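Lipase (Photobacterium sp. M37, PDB 2ORY) probably hydrolyses the ester bonds of triacylglycerols, as a cold-adapted class 3 lipase of the alpha/beta hydrolase superfamily. Local coordinates at residues A[49-61]-A[72-86]. Sequence-based numbering, arbitrary orientation.
Sequences EDDWEVVWGPAVY and MMYVIQKKGAEGEYV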
# COMPACT_ATOMS: atom_id res chain seq x y z
N GLU A 49 7.10 -19.42 11.58
CA GLU A 49 6.99 -20.68 10.86
C GLU A 49 8.02 -20.84 9.75
O GLU A 49 8.07 -21.88 9.08
CB GLU A 49 5.57 -20.82 10.29
CG GLU A 49 4.48 -20.51 11.32
CD GLU A 49 3.09 -20.77 10.78
OE1 GLU A 49 2.73 -20.20 9.73
OE2 GLU A 49 2.34 -21.53 11.43
N ASP A 50 8.84 -19.82 9.55
CA ASP A 50 9.88 -19.85 8.52
C ASP A 50 11.03 -18.96 8.98
O ASP A 50 10.98 -18.38 10.06
CB ASP A 50 9.34 -19.30 7.19
CG ASP A 50 8.14 -20.09 6.67
OD1 ASP A 50 8.35 -21.18 6.10
OD2 ASP A 50 7.00 -19.61 6.84
N ASP A 51 12.07 -18.88 8.17
CA ASP A 51 13.20 -18.04 8.51
C ASP A 51 13.34 -16.98 7.43
O ASP A 51 13.74 -17.26 6.30
CB ASP A 51 14.48 -18.86 8.63
CG ASP A 51 15.02 -18.88 10.06
OD1 ASP A 51 15.34 -17.79 10.61
OD2 ASP A 51 15.12 -19.99 10.65
N TRP A 52 12.99 -15.76 7.80
CA TRP A 52 13.04 -14.67 6.86
C TRP A 52 14.27 -13.83 7.05
O TRP A 52 14.82 -13.76 8.16
CB TRP A 52 11.80 -13.82 7.04
CG TRP A 52 10.54 -14.60 6.90
CD1 TRP A 52 9.84 -15.23 7.89
CD2 TRP A 52 9.77 -14.77 5.70
NE1 TRP A 52 8.68 -15.76 7.39
CE2 TRP A 52 8.61 -15.50 6.05
CE3 TRP A 52 9.95 -14.37 4.37
CZ2 TRP A 52 7.64 -15.84 5.11
CZ3 TRP A 52 8.97 -14.72 3.43
CH2 TRP A 52 7.83 -15.44 3.81
N GLU A 53 14.69 -13.18 5.97
CA GLU A 53 15.87 -12.32 5.97
C GLU A 53 15.61 -11.06 5.16
O GLU A 53 15.16 -11.12 4.01
CB GLU A 53 17.05 -13.09 5.34
CG GLU A 53 18.34 -12.31 5.28
CD GLU A 53 19.00 -12.15 6.64
OE1 GLU A 53 19.76 -11.16 6.82
OE2 GLU A 53 18.77 -13.01 7.53
N VAL A 54 15.89 -9.90 5.75
CA VAL A 54 15.72 -8.64 5.03
C VAL A 54 16.95 -8.59 4.14
O VAL A 54 18.06 -8.54 4.64
CB VAL A 54 15.72 -7.44 6.00
CG1 VAL A 54 15.62 -6.12 5.22
CG2 VAL A 54 14.56 -7.57 6.99
N VAL A 55 16.74 -8.64 2.83
CA VAL A 55 17.84 -8.64 1.87
C VAL A 55 17.99 -7.34 1.06
O VAL A 55 18.93 -7.18 0.29
CB VAL A 55 17.72 -9.84 0.92
CG1 VAL A 55 17.94 -11.15 1.71
CG2 VAL A 55 16.35 -9.87 0.27
N TRP A 56 17.04 -6.42 1.20
CA TRP A 56 17.15 -5.14 0.51
C TRP A 56 16.36 -4.11 1.28
O TRP A 56 15.17 -4.30 1.54
CB TRP A 56 16.62 -5.20 -0.92
CG TRP A 56 16.89 -3.91 -1.65
CD1 TRP A 56 17.97 -3.63 -2.43
CD2 TRP A 56 16.04 -2.76 -1.71
NE1 TRP A 56 17.85 -2.39 -2.99
CE2 TRP A 56 16.68 -1.82 -2.56
CE3 TRP A 56 14.81 -2.42 -1.13
CZ2 TRP A 56 16.12 -0.57 -2.86
CZ3 TRP A 56 14.25 -1.16 -1.43
CH2 TRP A 56 14.90 -0.26 -2.29
N GLY A 57 17.02 -3.02 1.63
CA GLY A 57 16.35 -1.98 2.40
C GLY A 57 16.44 -2.32 3.88
O GLY A 57 17.18 -3.23 4.27
N PRO A 58 15.69 -1.60 4.73
CA PRO A 58 14.80 -0.53 4.27
C PRO A 58 15.43 0.71 3.61
O PRO A 58 16.41 1.27 4.11
CB PRO A 58 14.01 -0.17 5.54
CG PRO A 58 14.96 -0.49 6.65
CD PRO A 58 15.62 -1.78 6.19
N ALA A 59 14.87 1.09 2.47
CA ALA A 59 15.28 2.29 1.74
C ALA A 59 14.18 3.30 2.10
O ALA A 59 12.99 3.07 1.82
CB ALA A 59 15.29 2.04 0.25
N VAL A 60 14.57 4.41 2.70
CA VAL A 60 13.60 5.40 3.14
C VAL A 60 13.68 6.72 2.39
O VAL A 60 14.77 7.19 2.07
CB VAL A 60 13.79 5.70 4.66
CG1 VAL A 60 12.71 6.66 5.15
CG2 VAL A 60 13.76 4.40 5.47
N TYR A 61 12.52 7.29 2.10
CA TYR A 61 12.45 8.59 1.46
C TYR A 61 11.80 9.49 2.52
O TYR A 61 10.63 9.29 2.86
CB TYR A 61 11.57 8.57 0.22
CG TYR A 61 11.53 9.93 -0.46
CD1 TYR A 61 12.57 10.34 -1.30
CD2 TYR A 61 10.49 10.83 -0.21
CE1 TYR A 61 12.58 11.61 -1.87
CE2 TYR A 61 10.49 12.12 -0.78
CZ TYR A 61 11.54 12.50 -1.61
OH TYR A 61 11.54 13.76 -2.19
N MET A 72 8.73 4.19 2.10
CA MET A 72 9.71 3.18 2.49
C MET A 72 9.45 1.87 1.76
O MET A 72 8.29 1.48 1.56
CB MET A 72 9.66 2.92 4.00
CG MET A 72 10.80 2.02 4.51
SD MET A 72 10.54 0.21 4.32
CE MET A 72 9.90 -0.19 5.90
N MET A 73 10.52 1.19 1.36
CA MET A 73 10.39 -0.09 0.69
C MET A 73 11.54 -1.00 1.10
O MET A 73 12.67 -0.53 1.31
CB MET A 73 10.37 0.09 -0.84
CG MET A 73 10.31 -1.23 -1.64
SD MET A 73 9.96 -0.90 -3.35
CE MET A 73 11.47 -0.01 -3.84
N TYR A 74 11.23 -2.28 1.28
CA TYR A 74 12.23 -3.29 1.61
C TYR A 74 11.82 -4.61 0.96
O TYR A 74 10.68 -4.75 0.47
CB TYR A 74 12.41 -3.45 3.14
CG TYR A 74 11.21 -4.00 3.89
CD1 TYR A 74 11.19 -5.32 4.33
CD2 TYR A 74 10.08 -3.22 4.14
CE1 TYR A 74 10.08 -5.85 4.98
CE2 TYR A 74 8.96 -3.74 4.78
CZ TYR A 74 8.96 -5.06 5.19
OH TYR A 74 7.84 -5.60 5.77
N VAL A 75 12.76 -5.55 0.92
CA VAL A 75 12.51 -6.87 0.36
C VAL A 75 12.91 -7.96 1.36
O VAL A 75 14.02 -7.95 1.89
CB VAL A 75 13.33 -7.08 -0.94
CG1 VAL A 75 12.95 -8.40 -1.58
CG2 VAL A 75 13.09 -5.92 -1.91
N ILE A 76 11.99 -8.89 1.65
CA ILE A 76 12.26 -10.00 2.58
C ILE A 76 12.40 -11.26 1.72
O ILE A 76 11.61 -11.47 0.80
CB ILE A 76 11.09 -10.28 3.57
CG1 ILE A 76 10.56 -8.98 4.17
CG2 ILE A 76 11.54 -11.22 4.66
CD1 ILE A 76 9.52 -8.31 3.27
N GLN A 77 13.38 -12.08 2.04
CA GLN A 77 13.58 -13.32 1.31
C GLN A 77 13.41 -14.49 2.27
O GLN A 77 13.98 -14.49 3.36
CB GLN A 77 14.99 -13.37 0.70
CG GLN A 77 15.31 -14.69 0.01
CD GLN A 77 16.72 -14.75 -0.56
OE1 GLN A 77 17.07 -15.68 -1.28
NE2 GLN A 77 17.54 -13.76 -0.23
N LYS A 78 12.63 -15.48 1.87
CA LYS A 78 12.42 -16.67 2.69
C LYS A 78 13.69 -17.53 2.64
O LYS A 78 14.10 -17.96 1.57
CB LYS A 78 11.23 -17.47 2.17
CG LYS A 78 11.21 -18.93 2.63
CD LYS A 78 9.99 -19.26 3.46
CE LYS A 78 8.72 -19.22 2.63
NZ LYS A 78 7.55 -19.73 3.40
N LYS A 79 14.31 -17.78 3.80
CA LYS A 79 15.53 -18.59 3.87
C LYS A 79 15.32 -19.97 3.25
O LYS A 79 14.23 -20.53 3.33
CB LYS A 79 15.98 -18.79 5.32
CG LYS A 79 16.58 -17.58 6.01
CD LYS A 79 17.89 -17.16 5.37
CE LYS A 79 18.79 -16.48 6.38
NZ LYS A 79 19.24 -17.42 7.46
N GLY A 80 16.36 -20.53 2.66
CA GLY A 80 16.24 -21.85 2.06
C GLY A 80 15.51 -21.83 0.73
O GLY A 80 16.07 -22.20 -0.30
N ALA A 81 14.25 -21.40 0.75
CA ALA A 81 13.46 -21.34 -0.47
C ALA A 81 14.21 -20.51 -1.50
O ALA A 81 14.50 -19.34 -1.28
CB ALA A 81 12.12 -20.71 -0.19
N GLU A 82 14.53 -21.13 -2.63
CA GLU A 82 15.25 -20.43 -3.69
C GLU A 82 14.30 -19.51 -4.45
O GLU A 82 13.23 -19.94 -4.88
CB GLU A 82 15.89 -21.44 -4.65
CG GLU A 82 16.97 -22.30 -3.99
CD GLU A 82 17.56 -23.35 -4.93
OE1 GLU A 82 17.31 -23.29 -6.15
OE2 GLU A 82 18.31 -24.23 -4.43
N GLY A 83 14.70 -18.25 -4.59
CA GLY A 83 13.87 -17.29 -5.30
C GLY A 83 12.46 -17.09 -4.77
O GLY A 83 11.49 -17.23 -5.52
N GLU A 84 12.33 -16.77 -3.49
CA GLU A 84 11.02 -16.52 -2.87
C GLU A 84 11.15 -15.17 -2.14
O GLU A 84 11.71 -15.09 -1.05
CB GLU A 84 10.68 -17.64 -1.87
CG GLU A 84 9.21 -18.12 -1.82
CD GLU A 84 8.30 -17.27 -0.94
OE1 GLU A 84 8.16 -16.06 -1.21
OE2 GLU A 84 7.71 -17.81 0.02
N TYR A 85 10.63 -14.12 -2.75
CA TYR A 85 10.73 -12.81 -2.15
C TYR A 85 9.44 -12.05 -1.91
O TYR A 85 8.43 -12.24 -2.60
CB TYR A 85 11.62 -11.91 -3.02
CG TYR A 85 12.96 -12.51 -3.37
CD1 TYR A 85 13.09 -13.43 -4.41
CD2 TYR A 85 14.11 -12.16 -2.66
CE1 TYR A 85 14.34 -13.98 -4.74
CE2 TYR A 85 15.35 -12.70 -2.97
CZ TYR A 85 15.46 -13.61 -4.01
OH TYR A 85 16.70 -14.15 -4.31
N VAL A 86 9.49 -11.16 -0.92
CA VAL A 86 8.37 -10.27 -0.62
C VAL A 86 8.88 -8.83 -0.73
O VAL A 86 9.87 -8.48 -0.11
CB VAL A 86 7.82 -10.44 0.83
CG1 VAL A 86 6.77 -9.38 1.12
CG2 VAL A 86 7.21 -11.80 1.01
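Val75 O accepts two backbone N-H groups, Val55 N at 3.0 Å and, weakly, Trp56 N at 3.5 Å, the signature of a classic beta bulge. This bulge interrupts the antiparallel hairpin that forms one margin of the central sheet of this alpha/beta hydrolase, with 52-63 as the outermost strand. On the Trp52 side of the bulge, Glu53 and Gln77 make a reciprocal hydrogen-bonded pair. On the other side Val75 N returns a bond to Trp56 O, and the register slips once more before Ala59 pairs with Met73, its N-H pointing almost straight (179°) at Met73 O. A cis peptide between Gly57 and Pro58 falls in this second shift, where Gly57, at phi 86°, has backbone angles that suit glycine.

Trp52, Ile76 and Lys78 share the face covered by helix 5-15: Ile76 CG2 lies 3.5 Å from Trp52 CB, and Lys78 CD sits over one face of the indole. Bends at chi2 and chi3 fold the lysine chain across that ring, carrying NZ to a salt bridge with Asp50 OD1 in which the hydrogen bond is weak, 3.2 Å, and to a long salt bridge with Glu84 OE2, so that the lysine links the two acids in one network. On the other face, Trp56 has CG anti to its backbone N (chi1 -174°), which extends the indole along the neighbouring strand; its edge meets Tyr74 CA, while NE1 bonds to Lys150 O. The bend at chi3 of Met73 brings its CE to 3.8 Å from Trp56 CH2, out of the plane of the ring.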